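Local coordinates for DUF269-containing protein (Cyanothece sp. ATCC 51142, PDB 3NJ2) that is of unknown function but belongs to the DUF269 family and is associated with nitrogen fixation in this cyanobacterium, at residues Tyr92-Ile96 with Gln153-Ala158; Leu106-Val111 with Leu123-Gly127. All blocks are in the same frame, centred on the assembly; numbering follows the deposited sequence.

Interaction 1. Residues Tyr92-Ile96 with Gln153-Ala158; sequences YFRAI and QGTKLA
Apolar contact between Tyr92, Phe93 and Ile96 on helix 83-104 and Leu157 and Ala158 on helix 147-167 makes up most of this helix-helix interface. One methyl of Leu157 is shared by three partners: its CD1 lies 3.9 Å from Ile96 CD1 and 4.3 Å from Phe93 CE1, and it also touches the phenol end of Tyr92. The CG2 branch of Ile96 meets the C-terminal end of 153-158, resting on the backbone of Ala158, 3.8 Å from its CA. Within helix 83-104 the same side chains pack on one another. Ile96 CD1 sits over one face of the Tyr92 ring, near its rim, and Tyr92 CD2 similarly overlies a face of Phe93.

Polar contact is sparse and runs through solvent. With CG anti to the backbone N (chi1 180°), Tyr92 reaches across to the other helix, and the ring lies close against the bare backbone of Gly154, Tyr92 CE1 being 4.0 Å from Gly154 CA. The hydroxyl is 3.3 Å from Gly154 N, but the angle is too poor for a hydrogen bond. It bonds instead to a water 2.8 Å from Tyr92 OH, which in turn donates weakly to Gln153 OE1.

Phe142 and Phe144 pack against the Tyr92 ring, while Phe36 of helix 35-46 adjoins Ile96. The local axes pass 9.8 Å apart at -48°. No direct hydrogen bond links the two segments, so their association rests on the fit of apolar surfaces, with one buried hydroxyl satisfied by water.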
loop_
_atom_site.group_PDB
_atom_site.type_symbol
_atom_site.label_atom_id
_atom_site.label_comp_id
_atom_site.label_asym_id
_atom_site.label_seq_id
_atom_site.Cartn_x
_atom_site.Cartn_y
_atom_site.Cartn_z
ATOM N N TYR B 92 -4.374 -6.372 -12.385
ATOM C CA TYR B 92 -3.387 -7.455 -12.414
ATOM C C TYR B 92 -3.204 -8.051 -11.051
ATOM O O TYR B 92 -3.356 -9.308 -10.854
ATOM C CB TYR B 92 -2.059 -6.897 -12.975
ATOM C CG TYR B 92 -0.935 -7.875 -13.074
ATOM C CD1 TYR B 92 -0.880 -8.832 -14.127
ATOM C CD2 TYR B 92 0.109 -7.837 -12.172
ATOM C CE1 TYR B 92 0.201 -9.731 -14.262
ATOM C CE2 TYR B 92 1.180 -8.675 -12.334
ATOM C CZ TYR B 92 1.203 -9.627 -13.372
ATOM O OH TYR B 92 2.255 -10.490 -13.454
ATOM N N PHE B 93 -2.973 -7.208 -10.049
ATOM C CA PHE B 93 -2.780 -7.746 -8.693
ATOM C C PHE B 93 -4.053 -8.296 -8.073
ATOM O O PHE B 93 -3.972 -9.230 -7.276
ATOM C CB PHE B 93 -1.936 -6.802 -7.813
ATOM C CG PHE B 93 -0.491 -6.751 -8.295
ATOM C CD1 PHE B 93 0.360 -7.796 -7.939
ATOM C CD2 PHE B 93 0.012 -5.652 -9.079
ATOM C CE1 PHE B 93 1.591 -7.780 -8.438
ATOM C CE2 PHE B 93 1.292 -5.674 -9.602
ATOM C CZ PHE B 93 2.088 -6.754 -9.262
ATOM N N ARG B 94 -5.205 -7.672 -8.413
ATOM C CA ARG B 94 -6.499 -8.247 -7.935
ATOM C C ARG B 94 -6.764 -9.584 -8.572
ATOM O O ARG B 94 -7.441 -10.469 -7.918
ATOM C CB ARG B 94 -7.640 -7.322 -8.333
ATOM C CG ARG B 94 -7.696 -6.045 -7.385
ATOM C CD ARG B 94 -8.593 -4.997 -8.101
ATOM N NE ARG B 94 -8.790 -3.859 -7.204
ATOM C CZ ARG B 94 -9.179 -2.638 -7.592
ATOM N NH1 ARG B 94 -9.385 -2.349 -8.888
ATOM N NH2 ARG B 94 -9.285 -1.691 -6.680
ATOM N N ALA B 95 -6.322 -9.775 -9.791
ATOM C CA ALA B 95 -6.520 -11.050 -10.521
ATOM C C ALA B 95 -5.697 -12.165 -9.790
ATOM O O ALA B 95 -6.181 -13.336 -9.627
ATOM C CB ALA B 95 -6.127 -10.861 -11.950
ATOM N N ILE B 96 -4.482 -11.771 -9.360
ATOM C CA ILE B 96 -3.577 -12.673 -8.697
ATOM C C ILE B 96 -4.241 -13.007 -7.336
ATOM O O ILE B 96 -4.360 -14.218 -6.931
ATOM C CB ILE B 96 -2.201 -12.001 -8.535
ATOM C CG1 ILE B 96 -1.537 -12.029 -9.861
ATOM C CG2 ILE B 96 -1.329 -12.843 -7.400
ATOM C CD1 ILE B 96 -0.376 -11.055 -9.912
ATOM N N GLN B 153 3.831 -14.732 -15.986
ATOM C CA GLN B 153 4.146 -13.965 -14.790
ATOM C C GLN B 153 3.014 -13.874 -13.791
ATOM O O GLN B 153 3.255 -14.049 -12.585
ATOM C CB GLN B 153 4.643 -12.577 -15.130
ATOM C CG GLN B 153 5.882 -12.688 -15.920
ATOM C CD GLN B 153 6.431 -11.382 -16.403
ATOM O OE1 GLN B 153 6.225 -10.311 -15.780
ATOM N NE2 GLN B 153 7.137 -11.451 -17.549
ATOM N N GLY B 154 1.775 -13.666 -14.254
ATOM C CA GLY B 154 0.644 -13.624 -13.268
ATOM C C GLY B 154 0.419 -14.999 -12.609
ATOM O O GLY B 154 0.171 -15.103 -11.350
ATOM N N THR B 155 0.566 -16.058 -13.403
ATOM C CA THR B 155 0.431 -17.447 -12.875
ATOM C C THR B 155 1.493 -17.764 -11.818
ATOM O O THR B 155 1.172 -18.201 -10.699
ATOM C CB THR B 155 0.409 -18.488 -13.995
ATOM O OG1 THR B 155 -0.709 -18.239 -14.849
ATOM C CG2 THR B 155 0.227 -19.891 -13.462
ATOM N N LYS B 156 2.733 -17.433 -12.169
ATOM C CA LYS B 156 3.834 -17.623 -11.174
ATOM C C LYS B 156 3.590 -16.874 -9.879
ATOM O O LYS B 156 3.801 -17.452 -8.762
ATOM C CB LYS B 156 5.120 -17.207 -11.787
ATOM C CG LYS B 156 6.374 -17.585 -10.953
ATOM C CD LYS B 156 7.606 -17.280 -11.811
ATOM C CE LYS B 156 8.347 -16.000 -11.416
ATOM N NZ LYS B 156 9.733 -15.885 -12.099
ATOM N N LEU B 157 3.181 -15.584 -9.934
ATOM C CA LEU B 157 2.947 -14.904 -8.692
ATOM C C LEU B 157 1.799 -15.477 -7.891
ATOM O O LEU B 157 1.883 -15.508 -6.699
ATOM C CB LEU B 157 2.693 -13.368 -8.947
ATOM C CG LEU B 157 3.909 -12.617 -9.443
ATOM C CD1 LEU B 157 3.539 -11.246 -9.994
ATOM C CD2 LEU B 157 4.932 -12.525 -8.234
ATOM N N ALA B 158 0.711 -15.913 -8.558
ATOM C CA ALA B 158 -0.365 -16.495 -7.870
ATOM C C ALA B 158 0.066 -17.852 -7.229
ATOM O O ALA B 158 -0.282 -18.052 -6.042
ATOM C CB ALA B 158 -1.521 -16.723 -8.849
HETATM O O HOH W 1 4.713 -9.352 -12.967
#

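Interaction 2. Residues Leu106-Val111 with Leu123-Gly127; sequences LLCQVV and LVWGG
The indole of Trp125 lies against the neighbouring strand, with Gln109 CB over one face, 3.9 Å from the centroid of the six-membered ring and 12° off its normal, a CH-pi contact. A water lies on that same face of the indole, near the rim on the pyrrole side, by NE1 and CD1. Val111 CG2 meets Trp125 CZ3 at 3.8 Å at the edge, near the ring plane, and Gly127 O also lies at the edge, in the plane. Trp125 takes a chi1 of 72°, its CG between the backbone N and the carbonyl carbon, and this swings the ring across toward Gln109 and Val111. Trp121 of the second subunit meets the indole edge-to-face.

The water bonded to both Gln109 OE1 and Trp125 O ties the end of the glutamine to the backbone facing it. Trp125 O therefore receives two donors, the other being Gln109 N at 2.9 Å in a nearly straight bond (169°). Trp125 N returns a bond to Gln109 O, and Val111 and Leu123 exchange a second reciprocal pair, with Leu123 N 2.8 Å from Val111 O.

Val110 and Val124 form the intervening non-hydrogen-bonded pair. Their side chains lie side by side on the other face of the sheet, CG2 to CG2 4.0 Å, and both touch Ala97 of helix 83-104. Toward the hairpin's open end the direct bonding gives way: Leu106 CD2 packs 3.5 Å from Gly126 CA, directly on the glycine backbone, and a water bridges Leu107 O to Gly127 N.

The alternating pairs are those of antiparallel strands, which with their short connection form a beta hairpin. One face of it turns to a helix, the other to the second subunit.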
loop_
_atom_site.group_PDB
_atom_site.type_symbol
_atom_site.label_atom_id
_atom_site.label_comp_id
_atom_site.label_asym_id
_atom_site.label_seq_id
_atom_site.Cartn_x
_atom_site.Cartn_y
_atom_site.Cartn_z
ATOM N N LEU B 106 -8.286 -18.190 1.501
ATOM C CA LEU B 106 -7.813 -16.985 2.280
ATOM C C LEU B 106 -8.367 -15.674 1.650
ATOM O O LEU B 106 -8.101 -15.401 0.506
ATOM C CB LEU B 106 -6.255 -16.915 2.287
ATOM C CG LEU B 106 -5.791 -15.715 3.129
ATOM C CD1 LEU B 106 -6.101 -15.800 4.675
ATOM C CD2 LEU B 106 -4.290 -15.614 3.003
ATOM N N LEU B 107 -9.146 -14.899 2.385
ATOM C CA LEU B 107 -9.639 -13.629 1.854
ATOM C C LEU B 107 -8.426 -12.697 1.695
ATOM O O LEU B 107 -7.666 -12.544 2.670
ATOM C CB LEU B 107 -10.645 -12.996 2.861
ATOM C CG LEU B 107 -11.936 -13.876 2.963
ATOM C CD1 LEU B 107 -12.778 -13.406 4.151
ATOM C CD2 LEU B 107 -12.814 -13.978 1.722
ATOM N N CYS B 108 -8.224 -12.108 0.498
ATOM C CA CYS B 108 -7.053 -11.346 0.230
ATOM C C CYS B 108 -7.467 -9.887 -0.151
ATOM O O CYS B 108 -8.523 -9.681 -0.797
ATOM C CB CYS B 108 -6.238 -12.042 -0.929
ATOM S SG CYS B 108 -5.326 -13.456 -0.431
ATOM N N GLN B 109 -6.657 -8.929 0.250
ATOM C CA GLN B 109 -6.824 -7.503 -0.145
ATOM C C GLN B 109 -5.581 -7.029 -0.899
ATOM O O GLN B 109 -4.527 -7.701 -0.836
ATOM C CB GLN B 109 -7.074 -6.689 1.067
ATOM C CG GLN B 109 -8.499 -7.193 1.562
ATOM C CD GLN B 109 -8.887 -6.494 2.802
ATOM O OE1 GLN B 109 -8.262 -6.683 3.858
ATOM N NE2 GLN B 109 -9.929 -5.680 2.707
ATOM N N VAL B 110 -5.824 -6.029 -1.725
ATOM C CA VAL B 110 -4.786 -5.548 -2.627
ATOM C C VAL B 110 -4.599 -4.053 -2.467
ATOM O O VAL B 110 -5.615 -3.253 -2.441
ATOM C CB VAL B 110 -5.157 -5.876 -4.097
ATOM C CG1 VAL B 110 -4.069 -5.351 -5.048
ATOM C CG2 VAL B 110 -5.355 -7.392 -4.337
ATOM N N VAL B 111 -3.327 -3.592 -2.399
ATOM C CA VAL B 111 -2.988 -2.189 -2.576
ATOM C C VAL B 111 -1.849 -2.033 -3.567
ATOM O O VAL B 111 -0.858 -2.772 -3.534
ATOM C CB VAL B 111 -2.543 -1.636 -1.175
ATOM C CG1 VAL B 111 -1.570 -0.388 -1.228
ATOM C CG2 VAL B 111 -3.748 -1.404 -0.354
ATOM N N LEU B 123 0.998 -4.840 -3.112
ATOM C CA LEU B 123 0.902 -5.627 -1.893
ATOM C C LEU B 123 -0.389 -6.448 -1.936
ATOM O O LEU B 123 -1.448 -5.898 -2.184
ATOM C CB LEU B 123 0.869 -4.768 -0.635
ATOM C CG LEU B 123 2.103 -3.840 -0.680
ATOM C CD1 LEU B 123 1.971 -2.893 0.500
ATOM C CD2 LEU B 123 3.401 -4.698 -0.657
ATOM N N VAL B 124 -0.303 -7.740 -1.680
ATOM C CA VAL B 124 -1.529 -8.579 -1.481
ATOM C C VAL B 124 -1.373 -9.242 -0.159
ATOM O O VAL B 124 -0.347 -9.883 0.091
ATOM C CB VAL B 124 -1.673 -9.535 -2.593
ATOM C CG1 VAL B 124 -3.008 -10.444 -2.429
ATOM C CG2 VAL B 124 -1.653 -8.820 -4.032
ATOM N N TRP B 125 -2.368 -9.109 0.705
ATOM C CA TRP B 125 -2.272 -9.772 2.011
ATOM C C TRP B 125 -3.572 -10.410 2.400
ATOM O O TRP B 125 -4.609 -9.947 1.977
ATOM C CB TRP B 125 -1.803 -8.880 3.142
ATOM C CG TRP B 125 -2.726 -7.876 3.624
ATOM C CD1 TRP B 125 -3.446 -7.895 4.817
ATOM C CD2 TRP B 125 -3.152 -6.678 2.916
ATOM N NE1 TRP B 125 -4.273 -6.777 4.888
ATOM C CE2 TRP B 125 -4.069 -5.996 3.782
ATOM C CE3 TRP B 125 -2.786 -6.053 1.699
ATOM C CZ2 TRP B 125 -4.663 -4.763 3.441
ATOM C CZ3 TRP B 125 -3.425 -4.836 1.349
ATOM C CH2 TRP B 125 -4.355 -4.211 2.232
ATOM N N GLY B 126 -3.426 -11.444 3.236
ATOM C CA GLY B 126 -4.618 -12.172 3.763
ATOM C C GLY B 126 -4.273 -12.469 5.215
ATOM O O GLY B 126 -3.179 -12.893 5.476
ATOM N N GLY B 127 -5.206 -12.214 6.150
ATOM C CA GLY B 127 -4.832 -12.365 7.584
ATOM C C GLY B 127 -3.694 -11.375 7.820
ATOM O O GLY B 127 -3.865 -10.228 7.528
HETATM O O HOH W 2 -7.891 -11.821 5.318
HETATM O O HOH W 3 -6.683 -8.952 3.846
#

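Overall arrangement
Interactions 1 and 2 sit about 12 Å apart, centre to centre, in one helix-and-sheet core. Along the chain, helix 83-104 is followed, after a short loop, by strand 109-114, and the hairpin of interaction 2 lies nested within the loop that interaction 1 closes when helix 147-167 packs back on helix 83-104. The two meet at the helix-sheet boundary, where Val110 CG2 is 3.7 Å from Phe93 O and Val124 CG2 is 4.0 Å from the same oxygen. Interaction 1 is deep within the subunit, whereas interaction 2 carries the sheet outward to the second copy. Helix 83-104 thus joins the helical interior to the three-stranded sheet used in dimer contact.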